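Local coordinates for UDP-glucose 4-epimerase (Campylobacter jejuni subsp. jejuni serotype O:2, PDB 7K3P), which interconverts UDP-glucose and UDP-galactose, and probably their N-acetylated counterparts, with bound NAD as cofactor, at residues E144-E152 / V309-I317; T118-L126 / V172-F183. The protein carries 2 engineered substitutions. One frame throughout, in Å; residues are numbered along the deposited sequence.

Interaction 1 of 2, residues E144-E152 / V309-I317; sequences EPQTPVVSE and VLISDASKI
Val149 and Ile311 lie side by side and point the same way, the CG2 branch of the valine 4.0 Å from CG1 of the isoleucine. The other branch, Val149 CG1, sits anti to the backbone N (chi1 -178°) and reaches across to CB of Asp313, two residues past Ile311 on the partner segment, 3.7 Å away. On the reverse face Val150 CG2 meets Leu310 CD1 at 3.7 Å. Leu310 CD1 also touches CG of Pro145, whose ring crosses the leucine side chain at about a right angle. Between these two faces runs a short parallel beta ladder, strand 149-150 beside 309-312: Ile311 N donates to Pro148 O, Val150 N to Ile311 O, and Asp313 N to Val150 O at 2.7 Å, the last from above the carbonyl plane. The ladder belongs to a small mixed sheet in which 309-312 also pairs with strand 242-246, tying a loop of the NAD-binding half to the later chain. Where the strand gives way to helix 315-320, Asp313 OD1 accepts from Ser315 N (3.0 Å), an Asx turn, and also from Ser315 OG, both donors on the same face of the carboxylate. Glu152, bent at chi2 (83°), lays its carboxylate obliquely across the aliphatic part of Lys316, Glu152 OE1 3.7 Å from Lys316 CD. OE2 is bonded to Asn271 N, while the lysine NZ goes to Asn268 and Val269.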
ATOM      1  N   GLU A 144      -8.739  15.263   1.871  1.00 30.33           N
ATOM      2  CA  GLU A 144      -9.484  16.511   2.058  1.00 33.15           C
ATOM      3  C   GLU A 144     -10.166  16.432   3.409  1.00 31.37           C
ATOM      4  O   GLU A 144     -11.235  15.840   3.541  1.00 34.18           O
ATOM      5  CB  GLU A 144     -10.511  16.713   0.943  1.00 34.17           C
ATOM      6  CG  GLU A 144      -9.899  17.221  -0.346  1.00 36.63           C
ATOM      7  CD  GLU A 144     -10.890  17.220  -1.498  1.00 46.32           C
ATOM      8  OE1 GLU A 144     -11.879  16.456  -1.426  1.00 48.99           O
ATOM      9  OE2 GLU A 144     -10.672  17.978  -2.469  1.00 44.43           O
ATOM     10  N   PRO A 145      -9.512  16.993   4.431  1.00 30.96           N
ATOM     11  CA  PRO A 145      -9.963  16.858   5.817  1.00 31.89           C
ATOM     12  C   PRO A 145     -11.286  17.588   6.001  1.00 33.82           C
ATOM     13  O   PRO A 145     -11.567  18.565   5.295  1.00 34.93           O
ATOM     14  CB  PRO A 145      -8.846  17.548   6.619  1.00 32.11           C
ATOM     15  CG  PRO A 145      -7.646  17.567   5.680  1.00 33.20           C
ATOM     16  CD  PRO A 145      -8.258  17.761   4.323  1.00 30.48           C
ATOM     17  N   GLN A 146     -12.090  17.103   6.937  1.00 34.96           N
ATOM     18  CA  GLN A 146     -13.410  17.661   7.184  1.00 41.85           C
ATOM     19  C   GLN A 146     -13.388  18.623   8.379  1.00 40.63           C
ATOM     20  O   GLN A 146     -14.433  19.077   8.840  1.00 45.07           O
ATOM     21  CB  GLN A 146     -14.431  16.533   7.380  1.00 42.85           C
ATOM     22  CG  GLN A 146     -14.710  15.707   6.106  1.00 45.17           C
ATOM     23  CD  GLN A 146     -13.928  14.389   6.025  1.00 57.18           C
ATOM     24  OE1 GLN A 146     -13.801  13.652   7.011  1.00 58.59           O
ATOM     25  NE2 GLN A 146     -13.412  14.085   4.831  1.00 58.26           N
ATOM     26  N   THR A 147     -12.183  18.935   8.857  1.00 38.17           N
ATOM     27  CA  THR A 147     -11.964  19.921   9.920  1.00 35.09           C
ATOM     28  C   THR A 147     -10.872  20.912   9.489  1.00 34.45           C
ATOM     29  O   THR A 147     -10.043  20.588   8.630  1.00 30.60           O
ATOM     30  CB  THR A 147     -11.514  19.247  11.235  1.00 34.42           C
ATOM     31  OG1 THR A 147     -10.280  18.545  11.013  1.00 34.84           O
ATOM     32  CG2 THR A 147     -12.557  18.268  11.724  1.00 34.96           C
ATOM     33  N   PRO A 148     -10.876  22.120  10.077  1.00 28.29           N
ATOM     34  CA  PRO A 148      -9.891  23.163   9.762  1.00 30.19           C
ATOM     35  C   PRO A 148      -8.523  22.927  10.400  1.00 29.19           C
ATOM     36  O   PRO A 148      -7.511  23.415   9.889  1.00 27.01           O
ATOM     37  CB  PRO A 148     -10.518  24.426  10.370  1.00 29.81           C
ATOM     38  CG  PRO A 148     -11.382  23.924  11.455  1.00 30.15           C
ATOM     39  CD  PRO A 148     -11.951  22.626  10.947  1.00 31.77           C
ATOM     40  N   VAL A 149      -8.500  22.231  11.530  1.00 28.24           N
ATOM     41  CA  VAL A 149      -7.258  22.004  12.251  1.00 29.17           C
ATOM     42  C   VAL A 149      -7.130  20.498  12.414  1.00 34.01           C
ATOM     43  O   VAL A 149      -7.784  19.919  13.284  1.00 33.84           O
ATOM     44  CB  VAL A 149      -7.273  22.685  13.634  1.00 33.81           C
ATOM     45  CG1 VAL A 149      -5.931  22.486  14.355  1.00 29.31           C
ATOM     46  CG2 VAL A 149      -7.574  24.182  13.492  1.00 30.56           C
ATOM     47  N   VAL A 150      -6.296  19.870  11.573  1.00 29.08           N
ATOM     48  CA  VAL A 150      -6.258  18.407  11.453  1.00 27.37           C
ATOM     49  C   VAL A 150      -5.360  17.743  12.510  1.00 25.71           C
ATOM     50  O   VAL A 150      -4.176  18.079  12.650  1.00 24.58           O
ATOM     51  CB  VAL A 150      -5.793  17.986  10.033  1.00 26.82           C
ATOM     52  CG1 VAL A 150      -6.030  16.512   9.788  1.00 25.72           C
ATOM     53  CG2 VAL A 150      -6.554  18.790   8.984  1.00 31.12           C
ATOM     54  N   SER A 151      -5.922  16.799  13.254  1.00 24.73           N
ATOM     55  CA  SER A 151      -5.150  16.085  14.267  1.00 29.79           C
ATOM     56  C   SER A 151      -4.745  14.714  13.716  1.00 27.41           C
ATOM     57  O   SER A 151      -5.326  14.238  12.734  1.00 26.23           O
ATOM     58  CB  SER A 151      -5.953  15.938  15.560  1.00 28.60           C
ATOM     59  OG  SER A 151      -6.614  14.687  15.620  1.00 37.12           O
ATOM     60  N   GLU A 152      -3.755  14.087  14.343  1.00 28.91           N
ATOM     61  CA  GLU A 152      -3.229  12.806  13.858  1.00 27.89           C
ATOM     62  C   GLU A 152      -4.319  11.743  13.763  1.00 29.74           C
ATOM     63  O   GLU A 152      -4.214  10.799  12.973  1.00 31.50           O
ATOM     64  CB  GLU A 152      -2.087  12.307  14.752  1.00 25.14           C
ATOM     65  CG  GLU A 152      -0.822  13.140  14.697  1.00 23.93           C
ATOM     66  CD  GLU A 152      -0.886  14.355  15.604  1.00 26.33           C
ATOM     67  OE1 GLU A 152      -1.919  14.537  16.284  1.00 29.66           O
ATOM     68  OE2 GLU A 152       0.085  15.140  15.614  1.00 25.67           O
ATOM     69  N   VAL A 309      -9.852  27.514   6.228  1.00 29.90           N
ATOM     70  CA  VAL A 309      -8.730  27.165   7.109  1.00 29.15           C
ATOM     71  C   VAL A 309      -8.368  25.681   6.975  1.00 26.47           C
ATOM     72  O   VAL A 309      -9.246  24.808   7.018  1.00 29.16           O
ATOM     73  CB  VAL A 309      -9.053  27.481   8.592  1.00 27.29           C
ATOM     74  CG1 VAL A 309      -7.863  27.147   9.501  1.00 25.92           C
ATOM     75  CG2 VAL A 309      -9.428  28.946   8.756  1.00 27.70           C
ATOM     76  N   LEU A 310      -7.076  25.408   6.799  1.00 25.32           N
ATOM     77  CA  LEU A 310      -6.569  24.034   6.786  1.00 23.86           C
ATOM     78  C   LEU A 310      -5.136  24.044   7.338  1.00 22.85           C
ATOM     79  O   LEU A 310      -4.204  24.485   6.661  1.00 23.20           O
ATOM     80  CB  LEU A 310      -6.583  23.469   5.360  1.00 24.74           C
ATOM     81  CG  LEU A 310      -5.920  22.104   5.162  1.00 25.01           C
ATOM     82  CD1 LEU A 310      -6.584  21.098   6.057  1.00 25.02           C
ATOM     83  CD2 LEU A 310      -5.994  21.651   3.708  1.00 30.40           C
ATOM     84  N   ILE A 311      -4.962  23.574   8.571  1.00 26.46           N
ATOM     85  CA  ILE A 311      -3.634  23.564   9.190  1.00 24.32           C
ATOM     86  C   ILE A 311      -3.474  22.308  10.035  1.00 22.34           C
ATOM     87  O   ILE A 311      -4.468  21.638  10.354  1.00 22.65           O
ATOM     88  CB  ILE A 311      -3.413  24.811  10.087  1.00 21.75           C
ATOM     89  CG1 ILE A 311      -4.292  24.736  11.334  1.00 25.49           C
ATOM     90  CG2 ILE A 311      -3.694  26.087   9.310  1.00 20.83           C
ATOM     91  CD1 ILE A 311      -3.992  25.855  12.347  1.00 27.10           C
ATOM     92  N   SER A 312      -2.234  21.993  10.405  1.00 22.61           N
ATOM     93  CA  SER A 312      -1.981  20.852  11.273  1.00 23.96           C
ATOM     94  C   SER A 312      -2.281  21.238  12.716  1.00 25.60           C
ATOM     95  O   SER A 312      -1.987  22.368  13.133  1.00 24.95           O
ATOM     96  CB  SER A 312      -0.511  20.413  11.199  1.00 22.58           C
ATOM     97  OG  SER A 312      -0.112  20.048   9.879  1.00 25.50           O
ATOM     98  N   ASP A 313      -2.818  20.292  13.478  1.00 23.82           N
ATOM     99  CA  ASP A 313      -2.847  20.404  14.928  1.00 28.05           C
ATOM    100  C   ASP A 313      -1.492  19.897  15.434  1.00 27.90           C
ATOM    101  O   ASP A 313      -1.189  18.717  15.295  1.00 28.73           O
ATOM    102  CB  ASP A 313      -3.968  19.531  15.482  1.00 26.86           C
ATOM    103  CG  ASP A 313      -4.091  19.615  17.002  1.00 29.39           C
ATOM    104  OD1 ASP A 313      -3.150  20.087  17.689  1.00 29.68           O
ATOM    105  OD2 ASP A 313      -5.150  19.196  17.505  1.00 29.48           O
ATOM    106  N   ALA A 314      -0.676  20.786  16.001  1.00 25.48           N
ATOM    107  CA  ALA A 314       0.665  20.419  16.456  1.00 24.15           C
ATOM    108  C   ALA A 314       0.796  20.256  17.969  1.00 29.81           C
ATOM    109  O   ALA A 314       1.912  20.229  18.490  1.00 29.94           O
ATOM    110  CB  ALA A 314       1.684  21.425  15.950  1.00 26.86           C
ATOM    111  N   SER A 315      -0.327  20.145  18.673  1.00 32.53           N
ATOM    112  CA  SER A 315      -0.279  20.021  20.127  1.00 35.00           C
ATOM    113  C   SER A 315       0.434  18.725  20.582  1.00 35.33           C
ATOM    114  O   SER A 315       1.223  18.730  21.541  1.00 32.83           O
ATOM    115  CB  SER A 315      -1.688  20.140  20.717  1.00 30.24           C
ATOM    116  OG  SER A 315      -2.525  19.082  20.300  1.00 28.63           O
ATOM    117  N   LYS A 316       0.183  17.620  19.883  1.00 36.54           N
ATOM    118  CA  LYS A 316       0.826  16.344  20.233  1.00 33.91           C
ATOM    119  C   LYS A 316       2.367  16.419  20.244  1.00 31.00           C
ATOM    120  O   LYS A 316       3.008  16.065  21.243  1.00 32.51           O
ATOM    121  CB  LYS A 316       0.324  15.223  19.319  1.00 30.91           C
ATOM    122  CG  LYS A 316       0.760  13.837  19.747  1.00 32.61           C
ATOM    123  CD  LYS A 316       0.022  12.767  18.945  1.00 28.91           C
ATOM    124  CE  LYS A 316       0.640  11.402  19.174  1.00 28.62           C
ATOM    125  NZ  LYS A 316       0.148  10.411  18.170  1.00 28.59           N
ATOM    126  N   ILE A 317       2.965  16.902  19.158  1.00 30.41           N
ATOM    127  CA  ILE A 317       4.420  16.985  19.098  1.00 29.29           C
ATOM    128  C   ILE A 317       5.012  17.931  20.165  1.00 33.76           C
ATOM    129  O   ILE A 317       6.076  17.648  20.721  1.00 28.69           O
ATOM    130  CB  ILE A 317       4.934  17.351  17.686  1.00 25.41           C
ATOM    131  CG1 ILE A 317       6.425  17.009  17.558  1.00 26.08           C
ATOM    132  CG2 ILE A 317       4.661  18.822  17.349  1.00 27.12           C
ATOM    133  CD1 ILE A 317       7.056  17.282  16.172  1.00 23.12           C
TER
HETATM  134  O   HOH W   1      -9.941  22.158   6.293  1.00 27.41           O
HETATM  135  O   HOH W   2      -1.574  17.193  17.583  1.00 25.74           O
HETATM  136  O   HOH W   3       1.714  17.224  16.537  1.00 27.43           O

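Interaction 2 of 2, residues T118-L126 / V172-F183; sequences TTNLIETCL and VLRDASMANPEF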
ATOM      1  N   THR A 118      10.412   1.835  -0.008  1.00 19.98           N
ATOM      2  CA  THR A 118      10.279   1.953   1.443  1.00 20.76           C
ATOM      3  C   THR A 118      10.015   0.599   2.066  1.00 16.73           C
ATOM      4  O   THR A 118      10.520   0.291   3.145  1.00 18.64           O
ATOM      5  CB  THR A 118       9.194   2.989   1.837  1.00 17.28           C
ATOM      6  OG1 THR A 118       9.608   4.281   1.376  1.00 20.06           O
ATOM      7  CG2 THR A 118       9.028   3.038   3.360  1.00 17.04           C
ATOM      8  N   THR A 119       9.237  -0.237   1.380  1.00 17.88           N
ATOM      9  CA  THR A 119       8.940  -1.562   1.912  1.00 17.34           C
ATOM     10  C   THR A 119      10.214  -2.409   2.033  1.00 20.78           C
ATOM     11  O   THR A 119      10.458  -3.057   3.063  1.00 20.53           O
ATOM     12  CB  THR A 119       7.886  -2.300   1.060  1.00 19.36           C
ATOM     13  OG1 THR A 119       6.699  -1.506   1.012  1.00 20.82           O
ATOM     14  CG2 THR A 119       7.566  -3.658   1.651  1.00 18.36           C
ATOM     15  N   ASN A 120      11.028  -2.429   0.988  1.00 20.92           N
ATOM     16  CA  ASN A 120      12.280  -3.172   1.097  1.00 19.41           C
ATOM     17  C   ASN A 120      13.155  -2.610   2.224  1.00 21.39           C
ATOM     18  O   ASN A 120      13.797  -3.357   2.961  1.00 22.96           O
ATOM     19  CB  ASN A 120      13.061  -3.126  -0.204  1.00 24.17           C
ATOM     20  CG  ASN A 120      14.428  -3.758  -0.047  1.00 22.18           C
ATOM     21  OD1 ASN A 120      14.526  -4.970   0.131  1.00 21.72           O
ATOM     22  ND2 ASN A 120      15.478  -2.938  -0.062  1.00 19.58           N
ATOM     23  N   LEU A 121      13.187  -1.285   2.335  1.00 21.83           N
ATOM     24  CA  LEU A 121      13.966  -0.613   3.373  1.00 22.38           C
ATOM     25  C   LEU A 121      13.540  -1.082   4.758  1.00 21.85           C
ATOM     26  O   LEU A 121      14.379  -1.381   5.610  1.00 23.04           O
ATOM     27  CB  LEU A 121      13.808   0.900   3.236  1.00 24.37           C
ATOM     28  CG  LEU A 121      14.814   1.842   3.882  1.00 28.78           C
ATOM     29  CD1 LEU A 121      16.246   1.462   3.543  1.00 22.97           C
ATOM     30  CD2 LEU A 121      14.530   3.274   3.418  1.00 25.91           C
ATOM     31  N   ILE A 122      12.236  -1.154   4.987  1.00 19.43           N
ATOM     32  CA  ILE A 122      11.728  -1.620   6.277  1.00 19.86           C
ATOM     33  C   ILE A 122      12.100  -3.073   6.538  1.00 26.72           C
ATOM     34  O   ILE A 122      12.568  -3.412   7.643  1.00 23.33           O
ATOM     35  CB  ILE A 122      10.206  -1.428   6.397  1.00 19.77           C
ATOM     36  CG1 ILE A 122       9.868   0.068   6.409  1.00 17.01           C
ATOM     37  CG2 ILE A 122       9.664  -2.117   7.659  1.00 21.05           C
ATOM     38  CD1 ILE A 122       8.380   0.368   6.039  1.00 19.15           C
ATOM     39  N   GLU A 123      11.899  -3.941   5.544  1.00 21.49           N
ATOM     40  CA  GLU A 123      12.296  -5.339   5.720  1.00 24.67           C
ATOM     41  C   GLU A 123      13.773  -5.446   6.092  1.00 22.06           C
ATOM     42  O   GLU A 123      14.143  -6.224   6.972  1.00 22.12           O
ATOM     43  CB  GLU A 123      12.018  -6.184   4.476  1.00 25.11           C
ATOM     44  CG  GLU A 123      12.414  -7.650   4.692  1.00 28.74           C
ATOM     45  CD  GLU A 123      12.062  -8.531   3.511  1.00 28.43           C
ATOM     46  OE1 GLU A 123      12.660  -8.337   2.432  1.00 31.86           O
ATOM     47  OE2 GLU A 123      11.186  -9.410   3.667  1.00 31.00           O
ATOM     48  N   THR A 124      14.602  -4.641   5.432  1.00 21.44           N
ATOM     49  CA  THR A 124      16.044  -4.623   5.673  1.00 25.50           C
ATOM     50  C   THR A 124      16.378  -4.107   7.088  1.00 30.48           C
ATOM     51  O   THR A 124      17.278  -4.635   7.755  1.00 26.47           O
ATOM     52  CB  THR A 124      16.758  -3.767   4.607  1.00 27.11           C
ATOM     53  OG1 THR A 124      16.598  -4.387   3.322  1.00 28.10           O
ATOM     54  CG2 THR A 124      18.237  -3.635   4.912  1.00 28.08           C
ATOM     55  N   CYS A 125      15.662  -3.075   7.545  1.00 25.42           N
ATOM     56  CA  CYS A 125      15.836  -2.586   8.917  1.00 27.84           C
ATOM     57  C   CYS A 125      15.592  -3.725   9.886  1.00 26.84           C
ATOM     58  O   CYS A 125      16.386  -3.964  10.798  1.00 30.14           O
ATOM     59  CB  CYS A 125      14.888  -1.394   9.227  1.00 18.08           C
ATOM     60  SG  CYS A 125      15.418   0.112   8.432  1.00 25.14           S
ATOM     61  N   LEU A 126      14.503  -4.448   9.668  1.00 21.68           N
ATOM     62  CA  LEU A 126      14.123  -5.541  10.556  1.00 22.67           C
ATOM     63  C   LEU A 126      15.170  -6.663  10.571  1.00 33.27           C
ATOM     64  O   LEU A 126      15.431  -7.267  11.616  1.00 29.35           O
ATOM     65  CB  LEU A 126      12.764  -6.116  10.140  1.00 23.59           C
ATOM     66  CG  LEU A 126      11.494  -5.312  10.454  1.00 28.73           C
ATOM     67  CD1 LEU A 126      10.263  -5.950   9.784  1.00 20.06           C
ATOM     68  CD2 LEU A 126      11.278  -5.210  11.976  1.00 21.59           C
ATOM     69  N   VAL A 172       2.631  -0.190   6.505  1.00 19.32           N
ATOM     70  CA  VAL A 172       3.674  -1.216   6.601  1.00 21.68           C
ATOM     71  C   VAL A 172       4.477  -1.004   7.892  1.00 20.18           C
ATOM     72  O   VAL A 172       4.767  -1.960   8.614  1.00 21.61           O
ATOM     73  CB  VAL A 172       4.596  -1.225   5.367  1.00 20.87           C
ATOM     74  CG1 VAL A 172       5.728  -2.277   5.524  1.00 19.50           C
ATOM     75  CG2 VAL A 172       3.784  -1.524   4.096  1.00 18.74           C
ATOM     76  N   LEU A 173       4.818   0.248   8.196  1.00 20.70           N
ATOM     77  CA  LEU A 173       5.530   0.529   9.439  1.00 21.85           C
ATOM     78  C   LEU A 173       4.738   0.067  10.661  1.00 24.45           C
ATOM     79  O   LEU A 173       5.306  -0.532  11.581  1.00 25.96           O
ATOM     80  CB  LEU A 173       5.888   2.011   9.562  1.00 21.17           C
ATOM     81  CG  LEU A 173       7.022   2.523   8.693  1.00 20.24           C
ATOM     82  CD1 LEU A 173       7.053   4.050   8.736  1.00 18.30           C
ATOM     83  CD2 LEU A 173       8.373   1.939   9.168  1.00 19.28           C
ATOM     84  N   ARG A 174       3.433   0.333  10.668  1.00 21.02           N
ATOM     85  CA  ARG A 174       2.561  -0.103  11.765  1.00 26.31           C
ATOM     86  C   ARG A 174       2.546  -1.617  11.932  1.00 31.26           C
ATOM     87  O   ARG A 174       2.658  -2.117  13.057  1.00 23.51           O
ATOM     88  CB  ARG A 174       1.119   0.422  11.590  1.00 27.31           C
ATOM     89  CG  ARG A 174       0.890   1.842  12.126  1.00 26.24           C
ATOM     90  CD  ARG A 174      -0.300   2.580  11.442  1.00 32.53           C
ATOM     91  NE  ARG A 174       0.087   3.981  11.369  1.00 38.49           N
ATOM     92  CZ  ARG A 174      -0.231   4.856  10.429  1.00 29.79           C
ATOM     93  NH1 ARG A 174      -1.021   4.548   9.402  1.00 28.37           N
ATOM     94  NH2 ARG A 174       0.252   6.087  10.547  1.00 40.81           N
ATOM     95  N   ASP A 175       2.397  -2.352  10.829  1.00 24.81           N
ATOM     96  CA  ASP A 175       2.413  -3.818  10.902  1.00 27.77           C
ATOM     97  C   ASP A 175       3.787  -4.359  11.314  1.00 24.59           C
ATOM     98  O   ASP A 175       3.873  -5.353  12.031  1.00 26.78           O
ATOM     99  CB  ASP A 175       1.970  -4.462   9.576  1.00 23.59           C
ATOM    100  CG  ASP A 175       0.468  -4.477   9.415  1.00 29.91           C
ATOM    101  OD1 ASP A 175      -0.216  -4.300  10.437  1.00 28.78           O
ATOM    102  OD2 ASP A 175      -0.035  -4.671   8.278  1.00 26.55           O
ATOM    103  N   ALA A 176       4.849  -3.704  10.855  1.00 23.29           N
ATOM    104  CA  ALA A 176       6.205  -4.108  11.212  1.00 25.15           C
ATOM    105  C   ALA A 176       6.409  -4.011  12.732  1.00 29.44           C
ATOM    106  O   ALA A 176       6.945  -4.927  13.358  1.00 26.20           O
ATOM    107  CB  ALA A 176       7.219  -3.259  10.491  1.00 22.87           C
ATOM    108  N   SER A 177       5.969  -2.901  13.320  1.00 23.16           N
ATOM    109  CA  SER A 177       6.100  -2.693  14.760  1.00 28.20           C
ATOM    110  C   SER A 177       5.229  -3.639  15.576  1.00 30.18           C
ATOM    111  O   SER A 177       5.607  -4.036  16.672  1.00 29.05           O
ATOM    112  CB  SER A 177       5.792  -1.242  15.130  1.00 25.26           C
ATOM    113  OG  SER A 177       6.881  -0.405  14.781  1.00 22.81           O
ATOM    114  N   MET A 178       4.064  -4.004  15.056  1.00 27.99           N
ATOM    115  CA  MET A 178       3.207  -4.901  15.811  1.00 31.15           C
ATOM    116  C   MET A 178       3.763  -6.321  15.823  1.00 35.39           C
ATOM    117  O   MET A 178       3.627  -7.044  16.809  1.00 32.26           O
ATOM    118  CB  MET A 178       1.764  -4.861  15.301  1.00 33.57           C
ATOM    119  CG  MET A 178       1.477  -5.695  14.072  1.00 43.94           C
ATOM    120  SD  MET A 178       1.094  -7.441  14.395  1.00 59.55           S
ATOM    121  CE  MET A 178       0.466  -7.933  12.783  1.00 44.99           C
ATOM    122  N   ALA A 179       4.391  -6.725  14.723  1.00 32.71           N
ATOM    123  CA  ALA A 179       4.973  -8.060  14.637  1.00 31.68           C
ATOM    124  C   ALA A 179       6.331  -8.096  15.345  1.00 29.96           C
ATOM    125  O   ALA A 179       6.817  -9.157  15.730  1.00 31.67           O
ATOM    126  CB  ALA A 179       5.111  -8.481  13.166  1.00 30.35           C
ATOM    127  N   ASN A 180       6.948  -6.926  15.498  1.00 28.66           N
ATOM    128  CA  ASN A 180       8.294  -6.821  16.061  1.00 31.93           C
ATOM    129  C   ASN A 180       8.393  -5.646  17.042  1.00 30.52           C
ATOM    130  O   ASN A 180       8.907  -4.581  16.691  1.00 30.64           O
ATOM    131  CB  ASN A 180       9.344  -6.641  14.950  1.00 30.14           C
ATOM    132  CG  ASN A 180       9.242  -7.699  13.860  1.00 35.54           C
ATOM    133  OD1 ASN A 180       9.846  -8.765  13.963  1.00 32.73           O
ATOM    134  ND2 ASN A 180       8.476  -7.399  12.797  1.00 32.84           N
ATOM    135  N   PRO A 181       7.906  -5.849  18.279  1.00 35.92           N
ATOM    136  CA  PRO A 181       7.825  -4.869  19.376  1.00 34.48           C
ATOM    137  C   PRO A 181       9.111  -4.076  19.550  1.00 35.70           C
ATOM    138  O   PRO A 181       9.072  -2.901  19.932  1.00 39.05           O
ATOM    139  CB  PRO A 181       7.581  -5.752  20.600  1.00 38.90           C
ATOM    140  CG  PRO A 181       6.778  -6.889  20.056  1.00 40.60           C
ATOM    141  CD  PRO A 181       7.330  -7.150  18.662  1.00 33.60           C
ATOM    142  N   GLU A 182      10.241  -4.709  19.252  1.00 31.34           N
ATOM    143  CA  GLU A 182      11.538  -4.052  19.344  1.00 28.60           C
ATOM    144  C   GLU A 182      11.728  -2.972  18.275  1.00 29.50           C
ATOM    145  O   GLU A 182      12.537  -2.046  18.444  1.00 25.70           O
ATOM    146  CB  GLU A 182      12.667  -5.097  19.264  1.00 32.99           C
ATOM    147  CG  GLU A 182      12.814  -5.816  17.895  1.00 39.83           C
ATOM    148  CD  GLU A 182      11.851  -6.994  17.699  1.00 38.80           C
ATOM    149  OE1 GLU A 182      10.749  -6.984  18.285  1.00 39.75           O
ATOM    150  OE2 GLU A 182      12.201  -7.942  16.955  1.00 46.08           O
ATOM    151  N   PHE A 183      10.995  -3.090  17.167  1.00 28.05           N
ATOM    152  CA  PHE A 183      11.152  -2.155  16.054  1.00 28.01           C
ATOM    153  C   PHE A 183      10.282  -0.916  16.269  1.00 24.95           C
ATOM    154  O   PHE A 183       9.048  -1.022  16.289  1.00 25.84           O
ATOM    155  CB  PHE A 183      10.799  -2.836  14.710  1.00 27.40           C
ATOM    156  CG  PHE A 183      10.824  -1.901  13.530  1.00 23.79           C
ATOM    157  CD1 PHE A 183      12.029  -1.547  12.932  1.00 23.85           C
ATOM    158  CD2 PHE A 183       9.637  -1.385  13.009  1.00 25.56           C
ATOM    159  CE1 PHE A 183      12.063  -0.681  11.830  1.00 22.92           C
ATOM    160  CE2 PHE A 183       9.651  -0.520  11.913  1.00 21.64           C
ATOM    161  CZ  PHE A 183      10.859  -0.164  11.322  1.00 23.45           C
TER
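One torsion divides the branches of Ile122: chi1 of -66° puts CG1 anti to the carbonyl carbon and CG2 anti to the backbone N, and the extended chi2 (160°) carries CD1 onward to Leu173 and Val172 while CG2 turns to Ala176. Ile122 CD1 comes within 3.5 Å of Leu173 CD2, the two side chains crossing at about a right angle, and lies 3.8 Å from Val172 CG1. Ile122 CG2 rests 3.9 Å from Ala176 CB, the small side chain letting the isoleucine come close to the second helix. One turn on, Leu126 spreads its methyls over the end of that helix: CD1 faces Ala176 CB, and CD2 lies 3.6 Å from Asn180 ND2 and 3.7 Å from Phe183 CB. Asn180 ND2 is held by a bond to Ala176 O (3.0 Å), in the carbonyl plane and on a lone pair. Beyond it a type I turn, Asn180 to Phe183, brings the Phe183 ring against Cys125, whose CB is 3.9 Å from Phe183 CE1. Ser177 OG bonds to Phe183 O, tying the turn to the helix. The segments 118-126 and 172-179 run nearly parallel, their axes 17° apart and 10.7 Å away at closest, as in the Rossmann-type core of this family. Phe133 and Phe135 of strand 132-136 pack beneath them, helix 76-86 flanks 118-126 through Phe83, and Leu108 of the second subunit covers Thr119 and Val172.

Interaction 2 is largely buried and lacks hydrogen bonds between its segments; methyls and one aromatic ring join two helices over the main parallel sheet, close to the second subunit. Interaction 1, a short parallel strand pair in the small mixed sheet, is only partly buried, touches no other chain, and relies on backbone bonds and bridging waters as well as apolar packing. Their centres are 27 Å apart and their nearest atoms about 7 Å, so they do not touch. They are nevertheless linked along the chain: helix 161-179, whose later part packs in interaction 2, is the next element after strand 149-150.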